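Local coordinates for protein Alpha/beta hydrolase (Streptomyces albidoflavus, PDB 6KSU) that probably catalyses the release and head-to-tail macrolactam closure of non-ribosomal peptides as a stand-alone cyclase of the penicillin-binding-protein type, at residues 196-200 with 201-205; 153-156 with 157-161. All coordinates share one frame; numbering follows the deposited sequence.

Contact 1 (196-200 with 201-205)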
ATOM      1  N   THR A 196      17.358   1.115  11.873  1.00 26.38           N
ATOM      2  CA  THR A 196      18.671   1.726  11.722  1.00 25.84           C
ATOM      3  C   THR A 196      19.042   1.845  10.252  1.00 24.83           C
ATOM      4  O   THR A 196      19.533   2.887   9.809  1.00 24.08           O
ATOM      5  CB  THR A 196      19.718   0.913  12.486  1.00 28.99           C
ATOM      6  OG1 THR A 196      19.342   0.831  13.865  1.00 30.19           O
ATOM      7  CG2 THR A 196      21.096   1.545  12.373  1.00 28.36           C
ATOM      8  N   ALA A 197      18.784   0.797   9.475  1.00 26.83           N
ATOM      9  CA  ALA A 197      19.140   0.811   8.063  1.00 22.52           C
ATOM     10  C   ALA A 197      18.271   1.791   7.286  1.00 24.49           C
ATOM     11  O   ALA A 197      18.779   2.539   6.438  1.00 17.61           O
ATOM     12  CB  ALA A 197      19.015  -0.603   7.491  1.00 25.42           C
ATOM     13  N   MET A 198      16.955   1.799   7.550  1.00 18.28           N
ATOM     14  CA  MET A 198      16.081   2.783   6.919  1.00 19.57           C
ATOM     15  C   MET A 198      16.573   4.205   7.192  1.00 20.86           C
ATOM     16  O   MET A 198      16.669   5.038   6.279  1.00 19.43           O
ATOM     17  CB  MET A 198      14.644   2.588   7.425  1.00 24.11           C
ATOM     18  CG  MET A 198      13.617   3.546   6.878  1.00 17.54           C
ATOM     19  SD  MET A 198      13.481   3.552   5.075  1.00 21.70           S
ATOM     20  CE  MET A 198      12.562   2.058   4.725  1.00 25.90           C
ATOM     21  N   ASP A 199      16.903   4.496   8.447  1.00 19.16           N
ATOM     22  CA  ASP A 199      17.416   5.821   8.787  1.00 24.13           C
ATOM     23  C   ASP A 199      18.728   6.106   8.052  1.00 25.81           C
ATOM     24  O   ASP A 199      18.798   6.991   7.192  1.00 25.96           O
ATOM     25  CB  ASP A 199      17.584   5.932  10.309  1.00 24.67           C
ATOM     26  CG  ASP A 199      17.968   7.349  10.774  1.00 31.17           C
ATOM     27  OD1 ASP A 199      18.089   8.272   9.936  1.00 35.82           O
ATOM     28  OD2 ASP A 199      18.148   7.535  11.992  1.00 28.43           O
ATOM     29  N   SER A 200      19.764   5.317   8.331  1.00 26.05           N
ATOM     30  CA  SER A 200      21.108   5.657   7.863  1.00 30.16           C
ATOM     31  C   SER A 200      21.289   5.471   6.358  1.00 27.32           C
ATOM     32  O   SER A 200      22.143   6.129   5.762  1.00 30.73           O
ATOM     33  CB  SER A 200      22.135   4.817   8.609  1.00 28.18           C
ATOM     34  OG  SER A 200      21.894   3.446   8.373  1.00 24.82           O
ATOM     35  N   CYS A 201      20.545   4.577   5.714  1.00 27.11           N
ATOM     36  CA  CYS A 201      20.814   4.349   4.296  1.00 25.29           C
ATOM     37  C   CYS A 201      19.918   5.143   3.359  1.00 25.82           C
ATOM     38  O   CYS A 201      20.256   5.277   2.179  1.00 31.67           O
ATOM     39  CB  CYS A 201      20.696   2.859   3.950  1.00 26.59           C
ATOM     40  SG  CYS A 201      21.849   1.789   4.888  1.00 32.05           S
ATOM     41  N   LEU A 202      18.789   5.672   3.837  1.00 25.09           N
ATOM     42  CA  LEU A 202      17.829   6.252   2.910  1.00 24.36           C
ATOM     43  C   LEU A 202      17.222   7.546   3.433  1.00 21.45           C
ATOM     44  O   LEU A 202      17.220   8.562   2.739  1.00 23.86           O
ATOM     45  CB  LEU A 202      16.717   5.236   2.612  1.00 26.09           C
ATOM     46  CG  LEU A 202      15.790   5.674   1.483  1.00 25.10           C
ATOM     47  CD1 LEU A 202      16.628   5.882   0.226  1.00 25.97           C
ATOM     48  CD2 LEU A 202      14.696   4.652   1.238  1.00 22.71           C
ATOM     49  N   LEU A 203      16.646   7.505   4.630  1.00 24.21           N
ATOM     50  CA  LEU A 203      16.001   8.700   5.168  1.00 24.00           C
ATOM     51  C   LEU A 203      17.019   9.817   5.383  1.00 22.63           C
ATOM     52  O   LEU A 203      16.833  10.938   4.896  1.00 22.87           O
ATOM     53  CB  LEU A 203      15.263   8.353   6.461  1.00 19.19           C
ATOM     54  CG  LEU A 203      14.197   7.248   6.345  1.00 23.97           C
ATOM     55  CD1 LEU A 203      13.397   7.189   7.608  1.00 27.05           C
ATOM     56  CD2 LEU A 203      13.274   7.481   5.137  1.00 22.80           C
ATOM     57  N   ARG A 204      18.141   9.504   6.048  1.00 26.25           N
ATOM     58  CA  ARG A 204      19.142  10.533   6.332  1.00 27.98           C
ATOM     59  C   ARG A 204      19.704  11.185   5.073  1.00 31.87           C
ATOM     60  O   ARG A 204      19.635  12.422   4.964  1.00 31.64           O
ATOM     61  CB  ARG A 204      20.251   9.964   7.226  1.00 32.16           C
ATOM     62  CG  ARG A 204      21.295  11.045   7.633  1.00 37.06           C
ATOM     63  CD  ARG A 204      22.097  10.730   8.903  1.00 39.70           C
ATOM     64  NE  ARG A 204      21.385   9.894   9.870  1.00 46.55           N
ATOM     65  CZ  ARG A 204      21.915   8.817  10.452  1.00 50.38           C
ATOM     66  NH1 ARG A 204      23.169   8.460  10.170  1.00 50.28           N
ATOM     67  NH2 ARG A 204      21.202   8.097  11.318  1.00 41.64           N
ATOM     68  N   PRO A 205      20.269  10.449   4.101  1.00 22.77           N
ATOM     69  CA  PRO A 205      20.777  11.132   2.898  1.00 26.71           C
ATOM     70  C   PRO A 205      19.703  11.853   2.112  1.00 28.57           C
ATOM     71  O   PRO A 205      20.037  12.784   1.371  1.00 28.02           O
ATOM     72  CB  PRO A 205      21.416  10.006   2.069  1.00 27.38           C
ATOM     73  CG  PRO A 205      20.972   8.730   2.674  1.00 28.64           C
ATOM     74  CD  PRO A 205      20.617   9.016   4.100  1.00 28.34           C
TER
HETATM   75  O   HOH W   1      18.555  10.968  10.396  1.00 29.64           O

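Contact 2 (153-156 with 157-161)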
ATOM      1  N   ARG A 153      14.321 -11.339  13.402  1.00 36.73           N
ATOM      2  CA  ARG A 153      14.801 -12.711  13.195  1.00 40.97           C
ATOM      3  C   ARG A 153      13.793 -13.747  13.683  1.00 40.08           C
ATOM      4  O   ARG A 153      13.402 -14.643  12.925  1.00 44.72           O
ATOM      5  CB  ARG A 153      16.155 -12.917  13.879  1.00 42.73           C
ATOM      6  CG  ARG A 153      17.317 -12.947  12.903  1.00 49.69           C
ATOM      7  CD  ARG A 153      18.655 -13.153  13.596  1.00 58.23           C
ATOM      8  NE  ARG A 153      19.318 -11.891  13.930  1.00 65.65           N
ATOM      9  CZ  ARG A 153      19.931 -11.100  13.049  1.00 65.21           C
ATOM     10  NH1 ARG A 153      19.962 -11.430  11.760  1.00 64.02           N
ATOM     11  NH2 ARG A 153      20.506  -9.967  13.451  1.00 55.23           N
ATOM     12  N   ARG A 154      13.363 -13.653  14.946  1.00 37.62           N
ATOM     13  CA  ARG A 154      12.344 -14.572  15.444  1.00 41.04           C
ATOM     14  C   ARG A 154      11.097 -14.541  14.565  1.00 41.25           C
ATOM     15  O   ARG A 154      10.421 -15.563  14.400  1.00 40.38           O
ATOM     16  CB  ARG A 154      11.958 -14.227  16.880  1.00 42.90           C
ATOM     17  CG  ARG A 154      13.080 -14.127  17.906  1.00 54.16           C
ATOM     18  CD  ARG A 154      12.711 -13.120  19.051  1.00 62.28           C
ATOM     19  NE  ARG A 154      12.929 -11.694  18.731  1.00 58.27           N
ATOM     20  CZ  ARG A 154      12.342 -10.662  19.357  1.00 61.03           C
ATOM     21  NH1 ARG A 154      11.473 -10.868  20.338  1.00 60.11           N
ATOM     22  NH2 ARG A 154      12.618  -9.407  18.996  1.00 54.87           N
ATOM     23  N   PHE A 155      10.774 -13.376  13.996  1.00 42.24           N
ATOM     24  CA  PHE A 155       9.563 -13.245  13.193  1.00 38.56           C
ATOM     25  C   PHE A 155       9.686 -14.048  11.915  1.00 36.31           C
ATOM     26  O   PHE A 155       8.710 -14.654  11.458  1.00 34.20           O
ATOM     27  CB  PHE A 155       9.303 -11.773  12.876  1.00 35.25           C
ATOM     28  CG  PHE A 155       8.197 -11.543  11.879  1.00 32.63           C
ATOM     29  CD1 PHE A 155       6.896 -11.314  12.307  1.00 35.28           C
ATOM     30  CD2 PHE A 155       8.462 -11.516  10.518  1.00 32.25           C
ATOM     31  CE1 PHE A 155       5.864 -11.085  11.398  1.00 33.07           C
ATOM     32  CE2 PHE A 155       7.446 -11.298   9.607  1.00 33.19           C
ATOM     33  CZ  PHE A 155       6.138 -11.082  10.048  1.00 30.61           C
ATOM     34  N   ALA A 156      10.871 -14.020  11.311  1.00 36.43           N
ATOM     35  CA  ALA A 156      11.156 -14.826  10.133  1.00 40.37           C
ATOM     36  C   ALA A 156      10.795 -16.286  10.359  1.00 40.43           C
ATOM     37  O   ALA A 156      10.139 -16.914   9.520  1.00 42.26           O
ATOM     38  CB  ALA A 156      12.634 -14.698   9.786  1.00 41.04           C
ATOM     39  N   ALA A 157      11.222 -16.845  11.495  1.00 43.63           N
ATOM     40  CA  ALA A 157      10.893 -18.235  11.807  1.00 43.14           C
ATOM     41  C   ALA A 157       9.388 -18.447  11.832  1.00 44.21           C
ATOM     42  O   ALA A 157       8.874 -19.372  11.194  1.00 50.71           O
ATOM     43  CB  ALA A 157      11.514 -18.635  13.145  1.00 45.67           C
ATOM     44  N   ALA A 158       8.661 -17.571  12.537  1.00 47.28           N
ATOM     45  CA  ALA A 158       7.221 -17.745  12.709  1.00 40.30           C
ATOM     46  C   ALA A 158       6.496 -17.789  11.374  1.00 45.03           C
ATOM     47  O   ALA A 158       5.488 -18.492  11.235  1.00 51.24           O
ATOM     48  CB  ALA A 158       6.646 -16.625  13.579  1.00 38.45           C
ATOM     49  N   CYS A 159       6.977 -17.042  10.376  1.00 40.76           N
ATOM     50  CA  CYS A 159       6.359 -17.143   9.055  1.00 44.87           C
ATOM     51  C   CYS A 159       6.517 -18.543   8.487  1.00 47.17           C
ATOM     52  O   CYS A 159       5.610 -19.060   7.821  1.00 47.78           O
ATOM     53  CB  CYS A 159       6.968 -16.133   8.086  1.00 39.75           C
ATOM     54  SG  CYS A 159       6.895 -14.455   8.618  1.00 42.90           S
ATOM     55  N   ALA A 160       7.675 -19.165   8.735  1.00 42.07           N
ATOM     56  CA  ALA A 160       7.963 -20.470   8.157  1.00 45.62           C
ATOM     57  C   ALA A 160       6.942 -21.509   8.604  1.00 49.40           C
ATOM     58  O   ALA A 160       6.536 -22.368   7.812  1.00 56.64           O
ATOM     59  CB  ALA A 160       9.383 -20.900   8.526  1.00 44.89           C
ATOM     60  N   ARG A 161       6.498 -21.438   9.858  1.00 47.71           N
ATOM     61  CA  ARG A 161       5.455 -22.336  10.357  1.00 53.52           C
ATOM     62  C   ARG A 161       4.053 -21.880   9.958  1.00 53.53           C
ATOM     63  O   ARG A 161       3.107 -21.966  10.743  1.00 58.34           O
ATOM     64  CB  ARG A 161       5.582 -22.477  11.874  1.00 56.77           C
ATOM     65  CG  ARG A 161       5.399 -21.187  12.668  1.00 58.47           C
ATOM     66  CD  ARG A 161       5.695 -21.369  14.155  1.00 64.50           C
ATOM     67  NE  ARG A 161       7.069 -20.991  14.495  1.00 63.97           N
ATOM     68  CZ  ARG A 161       7.399 -20.033  15.358  1.00 62.68           C
ATOM     69  NH1 ARG A 161       6.456 -19.342  15.984  1.00 56.93           N
ATOM     70  NH2 ARG A 161       8.679 -19.767  15.596  1.00 62.14           N
TER

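Contact 1 (196-200 with 201-205)
The carbonyl oxygen of Met198 accepts both Leu203 N at 3.0 Å, almost straight at 177°, and the alpha-type bond of Leu202 N at 3.3 Å, so the helix widens here into a pi-type turn. Arg204 N continues that i to i+5 pattern to Asp199 O at 2.8 Å, while Pro205, having no N-H to give, marks a kink.

On the inner side, Met198 meets Leu203. Met198 CG, anti to the backbone N, lies 3.7 Å from Leu203 CD1, and the bend at the next bond brings SD beside Leu203 CD2. Flexible methionine and branched leucine suit this buried face, where Met198 also touches Leu88 and Leu202 touches Gln95, both of helix 85-98.

On the outer side, Asp199 and Arg204 form a salt bridge. Arg204 NH2 reaches Asp199 OD2 at 3.2 Å in a weak bond; with the planes 84° apart, the two groups do not form the flat, two-bonded pairing. A water completes the link: it donates to Asp199 OD1 at 2.8 Å and accepts from Arg204 NE at 3.1 Å, lying in the guanidinium plane. Ser200 CA lies over one face of that group. With its hydroxyl set between backbone N and carbonyl carbon (chi1 60°), Ser200 turns back, and its OG donates to Thr196 O at 2.8 Å, in the turn before.

The water and the weak salt bridge thus span the outer side from Asp199 to Arg204, apolar groups fill the inner face, and the ion pair is probably only modestly stabilising.

Contact 2 (153-156 with 157-161)
The amide N of Cys159 is gripped by two carbonyl oxygens: Phe155 O accepts it at 3.1 Å in the regular i to i+4 fashion, and Ala156 O takes a weak, strongly bent share at 3.3 Å. One residue earlier, Ala158 N donates to Arg154 O at 3.3 Å, and weak bonds from Ala157 N to Arg153 O and from Ala160 N to Ala156 O flank these two.

The same turn brings together the side chains of Phe155 and Cys159. In Phe155, CG stands anti to the backbone N (chi1 171°), which sends the ring outward from the helix, slightly towards its C-terminal end; Cys159 SG stands anti to its own carbonyl carbon (chi1 -56°) and points back to meet it. The sulfur lies 3.9 Å from the centroid of the Phe155 ring, on a line 34° off the ring normal, and its closest ring atom is Phe155 CE2 at 3.4 Å. This is an oblique sulfur-aromatic contact. Both groups are buried against helix 176-189, Phe155 on Thr177 and Cys180, Cys159 on Thr177 and Leu181; a flat ring and a small, polarisable thiol suit such close packing.

Ala156, Ala157, Ala158 and Ala160 favour the helix and add little bulk. Arg161, the first residue to depart from helical geometry, folds back to lay its guanidinium over Ala158 CA, 3.5 Å from the plane, a close approach that the small alanine permits. The chemistry therefore divides: the sulfur-ring contact ties neighbouring turns of helix 153-160 together, while both residues also pack on helix 176-189, to which the Arg153-Glu187 salt bridge joins the helix start.

In the fold
Contact 2 comes first along the chain, on helix 153-160, and contact 1 follows on helix 194-206. Both belong to the beta-lactamase-like part of the protein; the eight strands from 394-398 to 466-470 form a separate closed barrel. The contact centres lie 25 Å apart and their nearest atoms about 11 Å apart, so they do not touch. Between them in sequence runs helix 176-189, the support of contact 2, whereas contact 1 packs on helix 85-98. The latter helix carries Lys86 of a probable SxxK motif with Ser83, as in penicillin-binding-protein relatives. Each contact is internal to one helix, whose buried side packs on a different neighbour, 176-189 or 85-98.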